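Titin heart isoform N2-B (Homo sapiens, PDB 2BK8) serves as a giant structural protein of muscle, of which this immunoglobulin-like domain, M1, belongs to the M-band part. Local coordinates at residues Lys20-Ile25 with Asp55-Leu60; Ala2-Gln7 with Gly82-Tyr87; Thr32-Tyr37 with Cys75-Asp80. One frame throughout, in Å; residues are numbered along the deposited sequence. Where two conformers were deposited one is given.

Interaction 1: residues Lys20-Ile25 with Asp55-Leu60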
loop_
_atom_site.group_PDB
_atom_site.type_symbol
_atom_site.label_atom_id
_atom_site.label_comp_id
_atom_site.label_asym_id
_atom_site.label_seq_id
_atom_site.Cartn_x
_atom_site.Cartn_y
_atom_site.Cartn_z
ATOM N N LYS A 20 6.636 0.109 6.071
ATOM C CA LYS A 20 5.176 0.239 6.138
ATOM C C LYS A 20 4.701 1.354 5.237
ATOM O O LYS A 20 5.442 2.328 5.005
ATOM C CB LYS A 20 4.737 0.553 7.586
ATOM C CG LYS A 20 5.433 1.785 8.202
ATOM C CD LYS A 20 4.745 2.320 9.474
ATOM C CE LYS A 20 4.971 3.836 9.675
ATOM N NZ LYS A 20 6.347 4.302 9.303
ATOM N N TYR A 21 3.464 1.215 4.760
ATOM C CA TYR A 21 2.761 2.265 4.039
ATOM C C TYR A 21 1.393 2.520 4.709
ATOM O O TYR A 21 0.643 1.588 4.998
ATOM C CB TYR A 21 2.574 1.919 2.544
ATOM C CG TYR A 21 3.900 1.837 1.835
ATOM C CD1 TYR A 21 4.589 3.005 1.441
ATOM C CD2 TYR A 21 4.523 0.598 1.618
ATOM C CE1 TYR A 21 5.852 2.919 0.813
ATOM C CE2 TYR A 21 5.732 0.525 0.990
ATOM C CZ TYR A 21 6.405 1.682 0.612
ATOM O OH TYR A 21 7.649 1.553 0.019
ATOM N N VAL A 22 1.070 3.785 4.914
ATOM C CA VAL A 22 -0.171 4.162 5.587
ATOM C C VAL A 22 -0.961 5.102 4.688
ATOM O O VAL A 22 -0.460 6.179 4.269
ATOM C CB VAL A 22 0.101 4.868 6.956
ATOM C CG1 VAL A 22 -1.225 5.415 7.557
ATOM C CG2 VAL A 22 0.823 3.948 7.926
ATOM N N CYS A 23 -2.204 4.718 4.412
ATOM C CA CYS A 23 -3.070 5.534 3.572
ATOM C C CYS A 23 -4.364 5.854 4.321
ATOM O O CYS A 23 -5.141 4.954 4.668
ATOM C CB CYS A 23 -3.369 4.827 2.230
ATOM S SG CYS A 23 -4.491 5.820 1.106
ATOM N N LYS A 24 -4.599 7.140 4.562
ATOM C CA LYS A 24 -5.812 7.585 5.251
ATOM C C LYS A 24 -6.941 8.003 4.262
ATOM O O LYS A 24 -6.710 8.801 3.357
ATOM C CB LYS A 24 -5.441 8.731 6.229
ATOM C CG LYS A 24 -6.425 9.006 7.329
ATOM C CD LYS A 24 -5.885 10.102 8.251
ATOM C CE LYS A 24 -6.995 10.706 9.079
ATOM N NZ LYS A 24 -6.638 12.004 9.727
ATOM N N ILE A 25 -8.116 7.398 4.410
ATOM C CA ILE A 25 -9.261 7.636 3.498
ATOM C C ILE A 25 -10.287 8.625 4.041
ATOM O O ILE A 25 -10.712 8.526 5.195
ATOM C CB ILE A 25 -9.892 6.265 3.064
ATOM C CG1 ILE A 25 -8.864 5.465 2.256
ATOM C CG2 ILE A 25 -11.085 6.478 2.151
ATOM C CD1 ILE A 25 -8.633 4.001 2.710
ATOM N N ASP A 55 -11.800 1.603 9.773
ATOM C CA ASP A 55 -12.128 2.965 10.178
ATOM C C ASP A 55 -11.320 4.018 9.390
ATOM O O ASP A 55 -10.779 4.966 9.974
ATOM C CB ASP A 55 -11.917 3.092 11.694
ATOM C CG ASP A 55 -12.492 4.367 12.285
ATOM O OD1 ASP A 55 -13.551 4.866 11.844
ATOM O OD2 ASP A 55 -11.895 4.869 13.252
ATOM N N GLY A 56 -11.239 3.835 8.069
ATOM C CA GLY A 56 -10.545 4.779 7.174
ATOM C C GLY A 56 -9.036 4.786 7.144
ATOM O O GLY A 56 -8.404 5.659 6.522
ATOM N N VAL A 57 -8.435 3.843 7.853
ATOM C CA VAL A 57 -6.967 3.690 7.808
ATOM C C VAL A 57 -6.532 2.354 7.194
ATOM O O VAL A 57 -6.778 1.264 7.771
ATOM C CB VAL A 57 -6.344 3.907 9.208
ATOM C CG1 VAL A 57 -4.793 3.915 9.143
ATOM C CG2 VAL A 57 -6.863 5.220 9.829
ATOM N N ALA A 58 -5.886 2.440 6.026
ATOM C CA ALA A 58 -5.253 1.277 5.364
ATOM C C ALA A 58 -3.750 1.192 5.648
ATOM O O ALA A 58 -2.999 2.164 5.468
ATOM C CB ALA A 58 -5.505 1.322 3.845
ATOM N N ILE A 59 -3.289 0.008 6.053
ATOM C CA ILE A 59 -1.877 -0.202 6.385
ATOM C C ILE A 59 -1.320 -1.458 5.699
ATOM O O ILE A 59 -1.890 -2.558 5.813
ATOM C CB ILE A 59 -1.636 -0.274 7.938
ATOM C CG1 ILE A 59 -2.195 0.956 8.662
ATOM C CG2 ILE A 59 -0.163 -0.540 8.250
ATOM C CD1 ILE A 59 -2.029 0.908 10.213
ATOM N N LEU A 60 -0.247 -1.268 4.940
ATOM C CA LEU A 60 0.519 -2.356 4.336
ATOM C C LEU A 60 1.904 -2.454 4.969
ATOM O O LEU A 60 2.688 -1.517 4.938
ATOM C CB LEU A 60 0.662 -2.179 2.797
ATOM C CG LEU A 60 1.691 -3.129 2.138
ATOM C CD1 LEU A 60 1.214 -4.601 2.127
ATOM C CD2 LEU A 60 2.003 -2.658 0.695
#

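Interaction 2: residues Ala2-Gln7 with Gly82-Tyr87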
loop_
_atom_site.group_PDB
_atom_site.type_symbol
_atom_site.label_atom_id
_atom_site.label_comp_id
_atom_site.label_asym_id
_atom_site.label_seq_id
_atom_site.Cartn_x
_atom_site.Cartn_y
_atom_site.Cartn_z
ATOM N N ALA A 2 -16.879 12.220 -2.246
ATOM C CA ALA A 2 -15.725 11.303 -2.064
ATOM C C ALA A 2 -16.061 9.778 -2.206
ATOM O O ALA A 2 -17.173 9.461 -2.618
ATOM C CB ALA A 2 -14.966 11.670 -0.806
ATOM N N MET A 3 -15.184 8.810 -1.917
ATOM C CA MET A 3 -13.955 8.910 -1.161
ATOM C C MET A 3 -12.817 9.669 -1.851
ATOM O O MET A 3 -12.856 9.953 -3.057
ATOM C CB MET A 3 -13.481 7.501 -0.717
ATOM C CG MET A 3 -14.571 6.423 -0.589
ATOM S SD MET A 3 -13.757 4.862 -0.224
ATOM C CE MET A 3 -14.515 3.722 -1.317
ATOM N N VAL A 4 -11.859 10.063 -1.031
ATOM C CA VAL A 4 -10.528 10.458 -1.486
ATOM C C VAL A 4 -9.527 9.618 -0.717
ATOM O O VAL A 4 -9.603 9.503 0.515
ATOM C CB VAL A 4 -10.255 11.939 -1.207
ATOM C CG1 VAL A 4 -8.827 12.336 -1.517
ATOM C CG2 VAL A 4 -11.194 12.809 -2.020
ATOM N N SER A 5 -8.597 9.002 -1.439
ATOM C CA SER A 5 -7.489 8.340 -0.787
ATOM C C SER A 5 -6.326 9.313 -0.554
ATOM O O SER A 5 -5.878 10.004 -1.484
ATOM C CB SER A 5 -7.068 7.115 -1.604
ATOM O OG SER A 5 -6.581 7.499 -2.882
ATOM N N GLY A 6 -5.840 9.377 0.696
ATOM C CA GLY A 6 -4.760 10.321 1.091
ATOM C C GLY A 6 -3.357 10.016 0.555
ATOM O O GLY A 6 -3.127 8.953 -0.029
ATOM N N GLN A 7 -2.412 10.949 0.740
ATOM C CA GLN A 7 -1.029 10.729 0.273
ATOM C C GLN A 7 -0.340 9.661 1.121
ATOM O O GLN A 7 -0.540 9.586 2.337
ATOM C CB GLN A 7 -0.184 12.015 0.336
ATOM C CG GLN A 7 -0.782 13.221 -0.366
ATOM C CD GLN A 7 -0.161 14.512 0.110
ATOM O OE1 GLN A 7 -0.317 14.901 1.270
ATOM N NE2 GLN A 7 0.535 15.191 -0.778
ATOM N N GLY A 82 -17.744 5.192 -6.308
ATOM C CA GLY A 82 -16.626 5.285 -7.236
ATOM C C GLY A 82 -15.361 4.675 -6.667
ATOM O O GLY A 82 -15.416 3.735 -5.876
ATOM N N GLU A 83 -14.219 5.212 -7.086
ATOM C CA GLU A 83 -12.917 4.709 -6.647
ATOM C C GLU A 83 -11.856 5.816 -6.665
ATOM O O GLU A 83 -12.097 6.896 -7.241
ATOM C CB GLU A 83 -12.504 3.507 -7.502
ATOM C CG GLU A 83 -12.007 3.800 -8.911
ATOM C CD GLU A 83 -11.476 2.542 -9.596
ATOM O OE1 GLU A 83 -12.281 1.625 -9.884
ATOM O OE2 GLU A 83 -10.253 2.473 -9.842
ATOM N N ASP A 84 -10.741 5.570 -5.973
ATOM C CA ASP A 84 -9.536 6.419 -5.976
ATOM C C ASP A 84 -8.318 5.536 -5.649
ATOM O O ASP A 84 -8.460 4.451 -5.052
ATOM C CB ASP A 84 -9.677 7.546 -4.931
ATOM C CG ASP A 84 -8.665 8.717 -5.124
ATOM O OD1 ASP A 84 -7.937 8.803 -6.140
ATOM O OD2 ASP A 84 -8.646 9.610 -4.251
ATOM N N SER A 85 -7.127 5.993 -6.037
ATOM C CA SER A 85 -5.875 5.272 -5.697
ATOM C C SER A 85 -4.782 6.272 -5.303
ATOM O O SER A 85 -4.780 7.431 -5.791
ATOM C CB SER A 85 -5.373 4.483 -6.920
ATOM O OG SER A 85 -6.263 3.450 -7.326
ATOM N N SER A 86 -3.811 5.782 -4.514
ATOM C CA SER A 86 -2.656 6.567 -4.077
ATOM C C SER A 86 -1.425 5.663 -4.245
ATOM O O SER A 86 -1.576 4.447 -4.199
ATOM C CB SER A 86 -2.880 7.056 -2.630
ATOM O OG SER A 86 -3.894 8.081 -2.601
ATOM N N TYR A 87 -0.258 6.270 -4.500
ATOM C CA TYR A 87 0.961 5.536 -4.908
ATOM C C TYR A 87 2.182 5.957 -4.074
ATOM O O TYR A 87 2.246 7.096 -3.614
ATOM C CB TYR A 87 1.229 5.811 -6.399
ATOM C CG TYR A 87 0.144 5.331 -7.344
ATOM C CD1 TYR A 87 0.209 4.080 -7.934
ATOM C CD2 TYR A 87 -0.944 6.150 -7.667
ATOM C CE1 TYR A 87 -0.785 3.634 -8.814
ATOM C CE2 TYR A 87 -1.950 5.713 -8.558
ATOM C CZ TYR A 87 -1.855 4.445 -9.120
ATOM O OH TYR A 87 -2.802 3.964 -10.000
HETATM O O HOH W 1 -13.895 8.494 -5.205
HETATM O O HOH W 2 -5.620 9.849 -4.449
#

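Interaction 3: residues Thr32-Tyr37 with Cys75-Asp80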
loop_
_atom_site.group_PDB
_atom_site.type_symbol
_atom_site.label_atom_id
_atom_site.label_comp_id
_atom_site.label_asym_id
_atom_site.label_seq_id
_atom_site.Cartn_x
_atom_site.Cartn_y
_atom_site.Cartn_z
ATOM N N THR A 32 -16.874 0.504 1.572
ATOM C CA THR A 32 -15.470 0.699 1.216
ATOM C C THR A 32 -14.658 -0.611 1.292
ATOM O O THR A 32 -14.692 -1.284 2.322
ATOM C CB THR A 32 -14.826 1.770 2.125
ATOM O OG1 THR A 32 -15.599 2.975 2.048
ATOM C CG2 THR A 32 -13.395 2.054 1.696
ATOM N N GLN A 33 -13.961 -0.963 0.201
ATOM C CA GLN A 33 -13.039 -2.128 0.120
ATOM C C GLN A 33 -11.656 -1.656 -0.374
ATOM O O GLN A 33 -11.566 -0.892 -1.330
ATOM C CB GLN A 33 -13.577 -3.235 -0.816
ATOM C CG GLN A 33 -12.577 -4.415 -1.043
ATOM C CD GLN A 33 -13.032 -5.426 -2.094
ATOM O OE1 GLN A 33 -13.012 -5.148 -3.305
ATOM N NE2 GLN A 33 -13.429 -6.616 -1.636
ATOM N N VAL A 34 -10.580 -2.151 0.244
ATOM C CA VAL A 34 -9.216 -1.700 -0.098
ATOM C C VAL A 34 -8.404 -2.859 -0.629
ATOM O O VAL A 34 -8.476 -3.959 -0.069
ATOM C CB VAL A 34 -8.480 -1.161 1.155
ATOM C CG1 VAL A 34 -6.995 -0.809 0.838
ATOM C CG2 VAL A 34 -9.222 0.020 1.730
ATOM N N THR A 35 -7.694 -2.633 -1.739
ATOM C CA THR A 35 -6.783 -3.655 -2.293
ATOM C C THR A 35 -5.437 -2.985 -2.600
ATOM O O THR A 35 -5.385 -1.915 -3.228
ATOM C CB THR A 35 -7.358 -4.294 -3.605
ATOM O OG1 THR A 35 -8.691 -4.791 -3.381
ATOM C CG2 THR A 35 -6.482 -5.452 -4.103
ATOM N N TRP A 36 -4.342 -3.625 -2.185
ATOM C CA TRP A 36 -2.989 -3.123 -2.512
ATOM C C TRP A 36 -2.363 -3.892 -3.693
ATOM O O TRP A 36 -2.681 -5.069 -3.915
ATOM C CB TRP A 36 -2.063 -3.234 -1.298
ATOM C CG TRP A 36 -2.403 -2.342 -0.136
ATOM C CD1 TRP A 36 -3.368 -2.552 0.805
ATOM C CD2 TRP A 36 -1.774 -1.089 0.197
ATOM N NE1 TRP A 36 -3.366 -1.514 1.718
ATOM C CE2 TRP A 36 -2.393 -0.613 1.374
ATOM C CE3 TRP A 36 -0.716 -0.345 -0.368
ATOM C CZ2 TRP A 36 -1.983 0.580 2.028
ATOM C CZ3 TRP A 36 -0.312 0.852 0.258
ATOM C CH2 TRP A 36 -0.973 1.316 1.456
ATOM N N TYR A 37 -1.478 -3.218 -4.437
ATOM C CA TYR A 37 -0.719 -3.830 -5.548
ATOM C C TYR A 37 0.768 -3.469 -5.453
ATOM O O TYR A 37 1.124 -2.378 -5.028
ATOM C CB TYR A 37 -1.252 -3.396 -6.924
ATOM C CG TYR A 37 -2.714 -3.724 -7.198
ATOM C CD1 TYR A 37 -3.088 -4.785 -8.037
ATOM C CD2 TYR A 37 -3.734 -2.934 -6.645
ATOM C CE1 TYR A 37 -4.437 -5.065 -8.288
ATOM C CE2 TYR A 37 -5.037 -3.223 -6.866
ATOM C CZ TYR A 37 -5.403 -4.282 -7.678
ATOM O OH TYR A 37 -6.767 -4.508 -7.894
ATOM N N CYS A 75 -2.341 1.779 -3.392
ATOM C CA CYS A 75 -3.509 1.477 -2.535
ATOM C C CYS A 75 -4.743 1.867 -3.333
ATOM O O CYS A 75 -4.947 3.064 -3.645
ATOM C CB CYS A 75 -3.463 2.297 -1.239
ATOM S SG CYS A 75 -4.870 2.013 -0.106
ATOM N N LYS A 76 -5.537 0.864 -3.708
ATOM C CA LYS A 76 -6.792 1.088 -4.459
ATOM C C LYS A 76 -8.047 0.991 -3.576
ATOM O O LYS A 76 -8.312 -0.028 -2.929
ATOM C CB LYS A 76 -6.906 0.137 -5.693
ATOM C CG LYS A 76 -8.162 0.387 -6.543
ATOM C CD LYS A 76 -8.210 -0.592 -7.718
ATOM C CE LYS A 76 -9.514 -0.473 -8.484
ATOM N NZ LYS A 76 -9.366 -0.793 -9.943
ATOM N N VAL A 77 -8.854 2.054 -3.594
ATOM C CA VAL A 77 -10.043 2.141 -2.742
ATOM C C VAL A 77 -11.312 2.211 -3.574
ATOM O O VAL A 77 -11.402 3.008 -4.497
ATOM C CB VAL A 77 -9.939 3.321 -1.740
ATOM C CG1 VAL A 77 -10.829 3.060 -0.609
ATOM C CG2 VAL A 77 -8.484 3.380 -1.162
ATOM N N VAL A 78 -12.265 1.329 -3.278
ATOM C CA VAL A 78 -13.505 1.220 -4.065
ATOM C C VAL A 78 -14.702 1.162 -3.136
ATOM O O VAL A 78 -14.692 0.414 -2.155
ATOM C CB VAL A 78 -13.511 -0.057 -4.969
ATOM C CG1 VAL A 78 -14.801 -0.180 -5.760
ATOM C CG2 VAL A 78 -12.334 -0.050 -5.912
ATOM N N ASN A 79 -15.714 1.977 -3.440
ATOM C CA ASN A 79 -17.058 1.814 -2.865
ATOM C C ASN A 79 -18.191 1.875 -3.871
ATOM O O ASN A 79 -17.964 1.764 -5.076
ATOM C CB ASN A 79 -17.314 2.730 -1.655
ATOM C CG ASN A 79 -17.431 4.197 -2.008
ATOM O OD1 ASN A 79 -17.212 4.619 -3.148
ATOM N ND2 ASN A 79 -17.774 4.996 -1.004
ATOM N N ASP A 80 -19.405 2.057 -3.349
ATOM C CA ASP A 80 -20.655 2.063 -4.120
ATOM C C ASP A 80 -20.830 3.301 -4.991
ATOM O O ASP A 80 -21.806 3.402 -5.759
ATOM C CB ASP A 80 -21.838 1.956 -3.153
ATOM C CG ASP A 80 -22.099 0.530 -2.679
ATOM O OD1 ASP A 80 -21.449 -0.421 -3.164
ATOM O OD2 ASP A 80 -22.994 0.357 -1.828
#

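Interaction 1: residues Lys20-Ile25 with Asp55-Leu60
I25 N donates to G56 O in a hydrogen bond of 2.8 Å that is almost straight (178° at the hydrogen). Four more backbone bonds follow along the two antiparallel strands. Y21 and L60 exchange two, and C23 and A58 exchange two. V22 with I59 and K24 with V57 are the non-hydrogen-bonded pairs.

The side chain of I25 can be followed outward. Its CB lies 3.8 Å from G56 O. CG1 is anti to the carbonyl carbon (chi1 -64°), which carries that branch in toward A58. At the tip, CD1 keeps near G56 O as well, comes within 4.3 Å of A58 CB and also touches V77 of the opposite sheet. The other branch, CG2, packs on M3 CB. G56 has a positive phi, which favours glycine. A CB here would sit about 3.3 Å from I25 O.

The other residues fall on two faces. On the buried face, L60 CD2 approaches the ring of Y21 obliquely, 4.2 Å from CD2 of Y21. The far end of that ring is fixed by a hydrogen bond from Y21 OH to E89 O. C23 CB and A58 CB meet at 4.4 Å on the same face. On the outer face, V22 touches two neighbours with its two methyls: CG1 reaches V57 CG1 at 4.2 Å, and CG2 reaches I59 CG1 at 4.3 Å. K24 also starts on this face, but its extended chain leads away from the other strand. The pair corresponds to strands B and E of an immunoglobulin I-set sandwich, with C23 at the B-strand cysteine position.

Interaction 2: residues Ala2-Gln7 with Gly82-Tyr87
S5 and D84 join the first strand of this immunoglobulin I-set domain to its last. Residues 3-6 and 84-86 run nearly parallel, 7° apart, but the CA atoms of S5 and D84 are 5.9 Å from each other. The direct hydrogen bonds across the gap therefore all use side chains, instead of pairing backbone with backbone.

The tight part is a short polar chain. S5 N donates to D84 OD2 at 2.9 Å, and OD2 is met from above the carboxylate plane. S5 OG donates to S86 OG at 2.8 Å. S86 OG in turn donates to G6 O, also at 2.8 Å, from above the carbonyl plane. With chi1 at -71°, S86 OG sits beside its own backbone N, where it meets both partners. S5 and S86 are buried, and each hydroxyl is satisfied within this chain. A leucine in place of D84 would probably leave S5 N without this acceptor and set an apolar group beside the S5 hydroxyl.

The rest is looser. V4 points away overall and only brushes the carboxylate, with CG1 3.9 Å from D84 OD2. E83 and S85 turn from the first strand, and S85 OG bonds to R74 instead. Water fills in where the backbones stand apart. One water lies within hydrogen-bonding range of both S5 O and S85 O. Toward the start of the segments, another donates to M3 O at 2.8 Å and makes a weak bond to E83 O at 3.2 Å.

Interaction 3: residues Thr32-Tyr37 with Cys75-Asp80
C75 CB sits over one face of the W36 indole, 3.7 Å from the centroid of the six-membered ring and 7° off the normal, a CH-pi contact. With C75 SG anti to its backbone N (chi1 180°), the sulfur also stays over that face, 4.1 Å from the same centroid. This is a Cys sulfur-aromatic contact.

Apolar contacts continue on the inner face. V34 CG1 meets C75 SG at 3.7 Å, and V34 and V77 lie side by side. Just before the strand, T32 CG2 meets V77 CG1 at 3.6 Å. On the outer face, K76 CB reaches the edge of the Y37 ring, 4.0 Å from CE2. The rest of the lysine chain leads away, and its NZ makes a long, weak ion pair with E83.

Four backbone hydrogen bonds hold the antiparallel strands. Q33 and V78 exchange two, as do T35 and K76. Q33 N, 2.8 Å from V78 O, lies nearly in line with that carbonyl.

Within its sheet, strand 33-38 has strand 41-42 on its other side, and strand 71-78 has strand 83-92. The inner face packs on strands 19-26 and 57-62, where W36 meets Y21, A58 and L60.

Interactions 1 and 3 are strand pairs in opposite sheets, and each turns one face to the hydrophobic core. C23 and C75 hold the positions of the usual immunoglobulin disulfide, but C23 SG and C75 SG are 4.0 Å apart, too far for that bond. Both pairs rely on regular backbone bonds and apolar side chains. Interaction 2 has buried serines but lies at the edge of the sandwich, with water between its strands. It joins the sheets through hydroxyls, a carboxylate and that water. Its strands extend the other two contacts: G6 bonds to K24 of interaction 1, and D84 and S86 bond to V77 and C75 of interaction 3.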